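Local coordinates for fiber protein 2 (Fowl adenovirus 1, PDB 2VTW) that probably attaches the virion to a host-cell receptor, this chain being one subunit of the short fibre's trimeric C-terminal head, at residues Pro136-Thr139 / Asn143-Ser146; Asn27-Ser32 / Arg70-Trp75; Gly42-Ser47 / Thr101-Ala106. All blocks are in the same frame, centred on the assembly; numbering follows the deposited sequence.

Contact 1 of 3, residues Pro136-Thr139 / Asn143-Ser146; sequences PIFT and NTGS
The phenyl ring of F138 lies with one face over the backbone of N143, whose CA sits 3.9 Å from the ring centroid and 15° off the ring normal, a CH-pi contact. At the rim, near the ring plane, T144 OG1 comes to 3.0 Å from F138 CE1, and G145 O also lies in plane at the edge. The amide of N143 is turned 45° to the ring, and its OD1 reaches F138 CE2 at 3.2 Å from above the plane. With CG anti to the backbone N (chi1 -169°), that amide bends forward along its own chain: OD1 accepts from G145 N at 3.0 Å, in the carbonyl plane, closing an Asx turn. T144 OG1 donates to G145 O, and P136 CD rests 3.3 Å from the same G145 O. V187 of strand 185-197 packs on P136, F138 and T144 alike. The contact lies at the connection between antiparallel strands 129-140 and 147-157. N143 OD1 and T144 OG1 are both bonded within the loop, and both also touch the ring. The join is probably mainly dispersive, perhaps with a weak attraction between ring C-H groups and T144 OG1.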
loop_
_atom_site.group_PDB
_atom_site.type_symbol
_atom_site.label_atom_id
_atom_site.label_comp_id
_atom_site.label_asym_id
_atom_site.label_seq_id
_atom_site.Cartn_x
_atom_site.Cartn_y
_atom_site.Cartn_z
ATOM N N PRO A 136 -6.328 -3.169 15.131
ATOM C CA PRO A 136 -5.684 -2.432 16.208
ATOM C C PRO A 136 -5.452 -3.278 17.467
ATOM O O PRO A 136 -5.942 -4.407 17.572
ATOM C CB PRO A 136 -6.706 -1.353 16.522
ATOM C CG PRO A 136 -7.995 -2.017 16.316
ATOM C CD PRO A 136 -7.798 -3.037 15.202
ATOM N N ILE A 137 -4.757 -2.673 18.422
ATOM C CA ILE A 137 -4.470 -3.247 19.734
ATOM C C ILE A 137 -5.383 -2.580 20.797
ATOM O O ILE A 137 -5.532 -1.346 20.806
ATOM C CB ILE A 137 -3.007 -2.971 20.109
ATOM C CG1 ILE A 137 -2.096 -4.147 19.732
ATOM C CG2 ILE A 137 -2.879 -2.742 21.604
ATOM C CD1 ILE A 137 -1.767 -5.060 20.897
ATOM N N PHE A 138 -5.961 -3.379 21.695
ATOM C CA PHE A 138 -6.755 -2.852 22.808
ATOM C C PHE A 138 -6.122 -3.094 24.165
ATOM O O PHE A 138 -5.257 -3.957 24.333
ATOM C CB PHE A 138 -8.140 -3.484 22.891
ATOM C CG PHE A 138 -8.822 -3.626 21.588
ATOM C CD1 PHE A 138 -8.987 -2.541 20.768
ATOM C CD2 PHE A 138 -9.330 -4.854 21.191
ATOM C CE1 PHE A 138 -9.619 -2.676 19.541
ATOM C CE2 PHE A 138 -9.963 -4.998 19.960
ATOM C CZ PHE A 138 -10.101 -3.910 19.130
ATOM N N THR A 139 -6.595 -2.299 25.126
ATOM C CA THR A 139 -6.527 -2.596 26.556
ATOM C C THR A 139 -7.918 -2.283 27.152
ATOM O O THR A 139 -8.759 -1.635 26.516
ATOM C CB THR A 139 -5.395 -1.808 27.285
ATOM O OG1 THR A 139 -5.727 -0.412 27.375
ATOM C CG2 THR A 139 -4.028 -1.991 26.573
ATOM N N ASN A 143 -13.360 -2.825 22.665
ATOM C CA ASN A 143 -13.169 -3.751 21.535
ATOM C C ASN A 143 -13.885 -3.218 20.297
ATOM O O ASN A 143 -15.073 -3.459 20.075
ATOM C CB ASN A 143 -13.654 -5.184 21.874
ATOM C CG ASN A 143 -13.216 -6.229 20.830
ATOM O OD1 ASN A 143 -13.018 -5.926 19.646
ATOM N ND2 ASN A 143 -13.059 -7.464 21.277
ATOM N N THR A 144 -13.134 -2.487 19.482
ATOM C CA THR A 144 -13.634 -1.939 18.208
ATOM C C THR A 144 -13.710 -2.969 17.072
ATOM O O THR A 144 -14.294 -2.695 16.010
ATOM C CB THR A 144 -12.688 -0.814 17.703
ATOM O OG1 THR A 144 -11.370 -1.346 17.514
ATOM C CG2 THR A 144 -12.630 0.363 18.716
ATOM N N GLY A 145 -13.119 -4.141 17.280
ATOM C CA GLY A 145 -12.869 -5.064 16.167
ATOM C C GLY A 145 -11.785 -4.495 15.237
ATOM O O GLY A 145 -10.998 -3.637 15.631
ATOM N N SER A 146 -11.730 -5.003 14.008
ATOM C CA SER A 146 -10.843 -4.444 12.974
ATOM C C SER A 146 -11.370 -3.073 12.511
ATOM O O SER A 146 -12.545 -2.772 12.636
ATOM C CB SER A 146 -10.704 -5.396 11.770
ATOM O OG SER A 146 -9.818 -6.460 12.089
#

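Contact 2 of 3, residues Asn27-Ser32 / Arg70-Trp75; sequences NPFNGS and RYFTVW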
loop_
_atom_site.group_PDB
_atom_site.type_symbol
_atom_site.label_atom_id
_atom_site.label_comp_id
_atom_site.label_asym_id
_atom_site.label_seq_id
_atom_site.Cartn_x
_atom_site.Cartn_y
_atom_site.Cartn_z
ATOM N N ASN A 27 -19.284 14.508 17.438
ATOM C CA ASN A 27 -18.695 14.765 18.750
ATOM C C ASN A 27 -17.192 14.741 18.611
ATOM O O ASN A 27 -16.642 13.741 18.151
ATOM C CB ASN A 27 -19.178 13.724 19.769
ATOM C CG ASN A 27 -20.694 13.694 19.873
ATOM O OD1 ASN A 27 -21.326 14.698 20.217
ATOM N ND2 ASN A 27 -21.291 12.556 19.540
ATOM N N PRO A 28 -16.519 15.860 18.936
ATOM C CA PRO A 28 -15.065 15.829 18.968
ATOM C C PRO A 28 -14.528 15.064 20.154
ATOM O O PRO A 28 -15.257 14.810 21.114
ATOM C CB PRO A 28 -14.664 17.311 19.096
ATOM C CG PRO A 28 -15.864 18.076 18.784
ATOM C CD PRO A 28 -17.025 17.218 19.190
ATOM N N PHE A 29 -13.250 14.727 20.083
ATOM C CA PHE A 29 -12.573 14.062 21.169
ATOM C C PHE A 29 -11.098 14.209 20.920
ATOM O O PHE A 29 -10.688 14.698 19.876
ATOM C CB PHE A 29 -12.992 12.575 21.281
ATOM C CG PHE A 29 -12.612 11.725 20.074
ATOM C CD1 PHE A 29 -11.417 11.004 20.065
ATOM C CD2 PHE A 29 -13.453 11.651 18.955
ATOM C CE1 PHE A 29 -11.051 10.217 18.968
ATOM C CE2 PHE A 29 -13.091 10.866 17.851
ATOM C CZ PHE A 29 -11.890 10.138 17.872
ATOM N N ASN A 30 -10.301 13.785 21.883
ATOM C CA ASN A 30 -8.873 13.943 21.792
ATOM C C ASN A 30 -8.118 12.602 21.727
ATOM O O ASN A 30 -8.457 11.650 22.418
ATOM C CB ASN A 30 -8.411 14.789 22.967
ATOM C CG ASN A 30 -9.068 16.162 22.967
ATOM O OD1 ASN A 30 -9.845 16.493 23.872
ATOM N ND2 ASN A 30 -8.807 16.947 21.906
ATOM N N GLY A 31 -7.086 12.553 20.898
ATOM C CA GLY A 31 -6.278 11.351 20.739
ATOM C C GLY A 31 -4.847 11.747 20.518
ATOM O O GLY A 31 -4.581 12.889 20.162
ATOM N N SER A 32 -3.926 10.816 20.765
ATOM C CA SER A 32 -2.519 11.012 20.447
ATOM C C SER A 32 -2.251 10.509 19.030
ATOM O O SER A 32 -3.058 9.767 18.463
ATOM C CB SER A 32 -1.639 10.275 21.452
ATOM O OG SER A 32 -2.127 10.508 22.778
ATOM N N ARG A 70 -19.389 4.467 14.859
ATOM C CA ARG A 70 -18.234 3.596 14.599
ATOM C C ARG A 70 -17.073 4.285 13.837
ATOM O O ARG A 70 -15.936 3.789 13.869
ATOM C CB ARG A 70 -18.700 2.339 13.861
ATOM C CG ARG A 70 -19.557 1.426 14.738
ATOM C CD ARG A 70 -19.967 0.139 14.063
ATOM N NE ARG A 70 -20.876 0.309 12.925
ATOM C CZ ARG A 70 -20.565 0.137 11.631
ATOM N NH1 ARG A 70 -19.335 -0.203 11.227
ATOM N NH2 ARG A 70 -21.504 0.310 10.706
ATOM N N TYR A 71 -17.348 5.412 13.170
ATOM C CA TYR A 71 -16.328 6.091 12.338
ATOM C C TYR A 71 -15.756 7.300 13.032
ATOM O O TYR A 71 -16.423 7.932 13.829
ATOM C CB TYR A 71 -16.891 6.545 10.998
ATOM C CG TYR A 71 -17.352 5.471 10.048
ATOM C CD1 TYR A 71 -17.488 4.125 10.433
ATOM C CD2 TYR A 71 -17.704 5.805 8.765
ATOM C CE1 TYR A 71 -17.933 3.171 9.533
ATOM C CE2 TYR A 71 -18.172 4.867 7.884
ATOM C CZ TYR A 71 -18.265 3.559 8.260
ATOM O OH TYR A 71 -18.722 2.651 7.342
ATOM N N PHE A 72 -14.502 7.611 12.737
ATOM C CA PHE A 72 -13.930 8.888 13.129
ATOM C C PHE A 72 -12.849 9.341 12.162
ATOM O O PHE A 72 -12.176 8.506 11.527
ATOM C CB PHE A 72 -13.432 8.868 14.575
ATOM C CG PHE A 72 -12.192 8.058 14.816
ATOM C CD1 PHE A 72 -10.940 8.611 14.632
ATOM C CD2 PHE A 72 -12.282 6.756 15.307
ATOM C CE1 PHE A 72 -9.801 7.889 14.875
ATOM C CE2 PHE A 72 -11.143 6.017 15.564
ATOM C CZ PHE A 72 -9.900 6.582 15.359
ATOM N N THR A 73 -12.677 10.660 12.057
ATOM C CA THR A 73 -11.793 11.251 11.047
ATOM C C THR A 73 -10.644 11.987 11.696
ATOM O O THR A 73 -10.818 12.698 12.702
ATOM C CB THR A 73 -12.572 12.194 10.116
ATOM O OG1 THR A 73 -13.628 11.464 9.490
ATOM C CG2 THR A 73 -11.668 12.848 9.049
ATOM N N VAL A 74 -9.468 11.791 11.121
ATOM C CA VAL A 74 -8.274 12.546 11.430
ATOM C C VAL A 74 -7.823 13.266 10.128
ATOM O O VAL A 74 -7.761 12.660 9.049
ATOM C CB VAL A 74 -7.150 11.622 11.954
ATOM C CG1 VAL A 74 -5.816 12.399 12.142
ATOM C CG2 VAL A 74 -7.582 10.997 13.264
ATOM N N TRP A 75 -7.565 14.570 10.240
ATOM C CA TRP A 75 -7.051 15.391 9.145
ATOM C C TRP A 75 -5.555 15.553 9.253
ATOM O O TRP A 75 -5.066 16.022 10.271
ATOM C CB TRP A 75 -7.716 16.780 9.175
ATOM C CG TRP A 75 -9.093 16.743 8.660
ATOM C CD1 TRP A 75 -10.229 16.650 9.384
ATOM C CD2 TRP A 75 -9.489 16.772 7.279
ATOM N NE1 TRP A 75 -11.316 16.616 8.546
ATOM C CE2 TRP A 75 -10.883 16.683 7.247
ATOM C CE3 TRP A 75 -8.793 16.830 6.072
ATOM C CZ2 TRP A 75 -11.598 16.688 6.054
ATOM C CZ3 TRP A 75 -9.498 16.834 4.900
ATOM C CH2 TRP A 75 -10.881 16.772 4.890
#
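F29 points the edge of its ring at the face of F72 in a T-shaped (edge-to-face) pair. The planes stand 83° apart and the centroids are separated by 5.4 Å. The leading atom is F29 CZ, which approaches F72 CD1 and F72 CG equally, at 3.7 Å each, so it comes down over the CG-CD1 side of the ring and not over its middle. Beside it, F29 CE2 lies 3.9 Å from F72 CB, and that methylene falls in the plane of the F29 ring, at its edge. The tip of one side chain therefore meets both the ring and the stem of the other.

Both phenylalanines adopt the same unusual first torsion: CG is tucked between the backbone N and the carbonyl carbon, with chi1 64° in F29 and 72° in F72. CB of each residue points toward the other segment, and this torsion folds the ring back over its own backbone. The interaction is wholly apolar, with the hydrogen-bearing rim of F29 turned to the pi cloud of F72, an arrangement that is probably favourable electrostatically.

The pair is part of a larger aromatic cluster in the buried interior of the head's beta sandwich. F72 also stacks with F171 of strand 163-173 and touches L178, while F29 makes a second edge-to-face contact with F179. T73, on the other side of its strand, hydrogen-bonds through OG1 to Y124 O and T170 OG1. Strands 28-40 and 71-76 do not pair with each other here, but each runs antiparallel to strand 4-23: F29 is hydrogen-bonded to F21 through the backbone, V74 packs on the F21 side chain, and strand 163-173 pairs with strand 71-76.

Contact 3 of 3, residues Gly42-Ser47 / Thr101-Ala106; sequences GMLTTS and TSFEPA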
loop_
_atom_site.group_PDB
_atom_site.type_symbol
_atom_site.label_atom_id
_atom_site.label_comp_id
_atom_site.label_asym_id
_atom_site.label_seq_id
_atom_site.Cartn_x
_atom_site.Cartn_y
_atom_site.Cartn_z
ATOM N N GLY A 42 8.288 14.558 -5.387
ATOM C CA GLY A 42 6.893 14.862 -5.704
ATOM C C GLY A 42 5.859 13.795 -5.386
ATOM O O GLY A 42 4.705 13.969 -5.733
ATOM N N MET A 43 6.272 12.718 -4.709
ATOM C CA MET A 43 5.369 11.673 -4.208
ATOM C C MET A 43 5.405 11.671 -2.693
ATOM O O MET A 43 6.469 11.530 -2.092
ATOM C CB MET A 43 5.795 10.277 -4.721
ATOM C CG MET A 43 4.723 9.162 -4.509
ATOM S SD MET A 43 3.288 9.387 -5.613
ATOM C CE MET A 43 4.046 9.062 -7.199
ATOM N N LEU A 44 4.232 11.803 -2.087
ATOM C CA LEU A 44 4.075 11.911 -0.657
ATOM C C LEU A 44 3.692 10.574 -0.026
ATOM O O LEU A 44 2.652 10.007 -0.349
ATOM C CB LEU A 44 2.970 12.934 -0.353
ATOM C CG LEU A 44 2.787 13.367 1.105
ATOM C CD1 LEU A 44 4.070 14.145 1.639
ATOM C CD2 LEU A 44 1.521 14.189 1.216
ATOM N N THR A 45 4.521 10.107 0.903
ATOM C CA THR A 45 4.226 8.915 1.719
ATOM C C THR A 45 4.047 9.384 3.159
ATOM O O THR A 45 4.925 10.046 3.694
ATOM C CB THR A 45 5.368 7.882 1.681
ATOM O OG1 THR A 45 5.537 7.394 0.353
ATOM C CG2 THR A 45 5.062 6.708 2.602
ATOM N N THR A 46 2.896 9.050 3.732
ATOM C CA THR A 46 2.473 9.431 5.049
ATOM C C THR A 46 2.281 8.181 5.921
ATOM O O THR A 46 1.456 7.323 5.603
ATOM C CB THR A 46 1.125 10.197 4.959
ATOM O OG1 THR A 46 1.330 11.447 4.277
ATOM C CG2 THR A 46 0.498 10.445 6.353
ATOM N N SER A 47 3.029 8.086 7.013
ATOM C CA SER A 47 2.831 7.045 8.036
ATOM C C SER A 47 2.217 7.666 9.280
ATOM O O SER A 47 2.755 8.632 9.835
ATOM C CB SER A 47 4.148 6.359 8.384
ATOM O OG SER A 47 3.982 5.484 9.492
ATOM N N THR A 101 5.457 23.377 2.720
ATOM C CA THR A 101 4.790 23.219 1.430
ATOM C C THR A 101 5.291 21.975 0.693
ATOM O O THR A 101 4.674 21.523 -0.276
ATOM C CB THR A 101 4.936 24.471 0.512
ATOM O OG1 THR A 101 6.298 24.662 0.176
ATOM C CG2 THR A 101 4.405 25.727 1.176
ATOM N N SER A 102 6.394 21.406 1.155
ATOM C CA SER A 102 6.883 20.163 0.597
ATOM C C SER A 102 5.983 18.957 0.977
ATOM O O SER A 102 6.138 17.864 0.403
ATOM C CB SER A 102 8.316 19.921 1.041
ATOM O OG SER A 102 9.148 21.029 0.746
ATOM N N PHE A 103 5.040 19.156 1.900
ATOM C CA PHE A 103 4.163 18.080 2.350
ATOM C C PHE A 103 2.695 18.294 2.025
ATOM O O PHE A 103 1.830 17.529 2.465
ATOM C CB PHE A 103 4.430 17.805 3.837
ATOM C CG PHE A 103 5.847 17.567 4.089
ATOM C CD1 PHE A 103 6.418 16.320 3.817
ATOM C CD2 PHE A 103 6.683 18.616 4.452
ATOM C CE1 PHE A 103 7.768 16.122 3.975
ATOM C CE2 PHE A 103 8.045 18.413 4.600
ATOM C CZ PHE A 103 8.591 17.163 4.356
ATOM N N GLU A 104 2.429 19.312 1.206
ATOM C CA GLU A 104 1.109 19.553 0.692
ATOM C C GLU A 104 0.824 18.515 -0.385
ATOM O O GLU A 104 1.604 18.365 -1.319
ATOM C CB GLU A 104 1.018 20.935 0.065
ATOM C CG GLU A 104 -0.381 21.326 -0.382
ATOM C CD GLU A 104 -0.410 22.624 -1.214
ATOM O OE1 GLU A 104 0.616 23.360 -1.236
ATOM O OE2 GLU A 104 -1.485 22.895 -1.806
ATOM N N PRO A 105 -0.311 17.817 -0.259
ATOM C CA PRO A 105 -0.701 16.886 -1.318
ATOM C C PRO A 105 -1.228 17.625 -2.545
ATOM O O PRO A 105 -1.826 18.709 -2.416
ATOM C CB PRO A 105 -1.806 16.088 -0.661
ATOM C CG PRO A 105 -2.432 17.085 0.317
ATOM C CD PRO A 105 -1.277 17.837 0.851
ATOM N N ALA A 106 -1.004 17.058 -3.728
ATOM C CA ALA A 106 -1.542 17.634 -4.955
ATOM C C ALA A 106 -3.050 17.691 -4.921
ATOM O O ALA A 106 -3.706 16.924 -4.220
ATOM C CB ALA A 106 -1.029 16.852 -6.217
#
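L44, on strand 43-53 of the head's beta sandwich, reaches the loop 101-106 with both of its methyl groups. The loop enters as a short 3-10 turn, in which T101 O receives a weak bond from E104 N. S102 follows. Its carbonyl oxygen, bonded to N39 ND2, is only loosely approached by L44 CD1, while S102 OG bonds to S99 O. S102 CB lies 3.8 Å above the F103 ring plane, toward the rim. F103 carries the main packing: its CD1 meets L44 CD1 at 3.9 Å, the methyl lying at the ring's edge near its plane, and the two side chains cross at about a right angle. F103 O is 3.6 Å from L44 CD2. E104 then turns away, and P105 brings the chain back to the leucine. On the other side of the strand, M43 packs against S47 of the third subunit, so strand 43-53 has L44 under the loop and M43 at the trimer interface. A chi1 of -171° turns L44 CG away from its own N, and the two methyls divide: CD1 lies at the F103 ring, and CD2 ends 4.3 Å from P105 CB.

Contacts 2 and 3 are buried, whereas contact 1 is partly exposed and lies farthest from the chain's centre, about 18 Å against 8 Å and 14 Å between centres. Contacts 1 and 3 fall on opposite sides of that centre, yet strand 185-197 serves both, bonding through its backbone to residues of 136-139 and of 42-47. Contacts 2 and 3 draw on successive, paired strands, 28-40 and 43-53. The chemistry follows the setting: ring against ring deep in the sandwich at contact 2, a leucine under a loop at contact 3, and at contact 1 a ring met by an asparagine and a threonine oxygen of a turn.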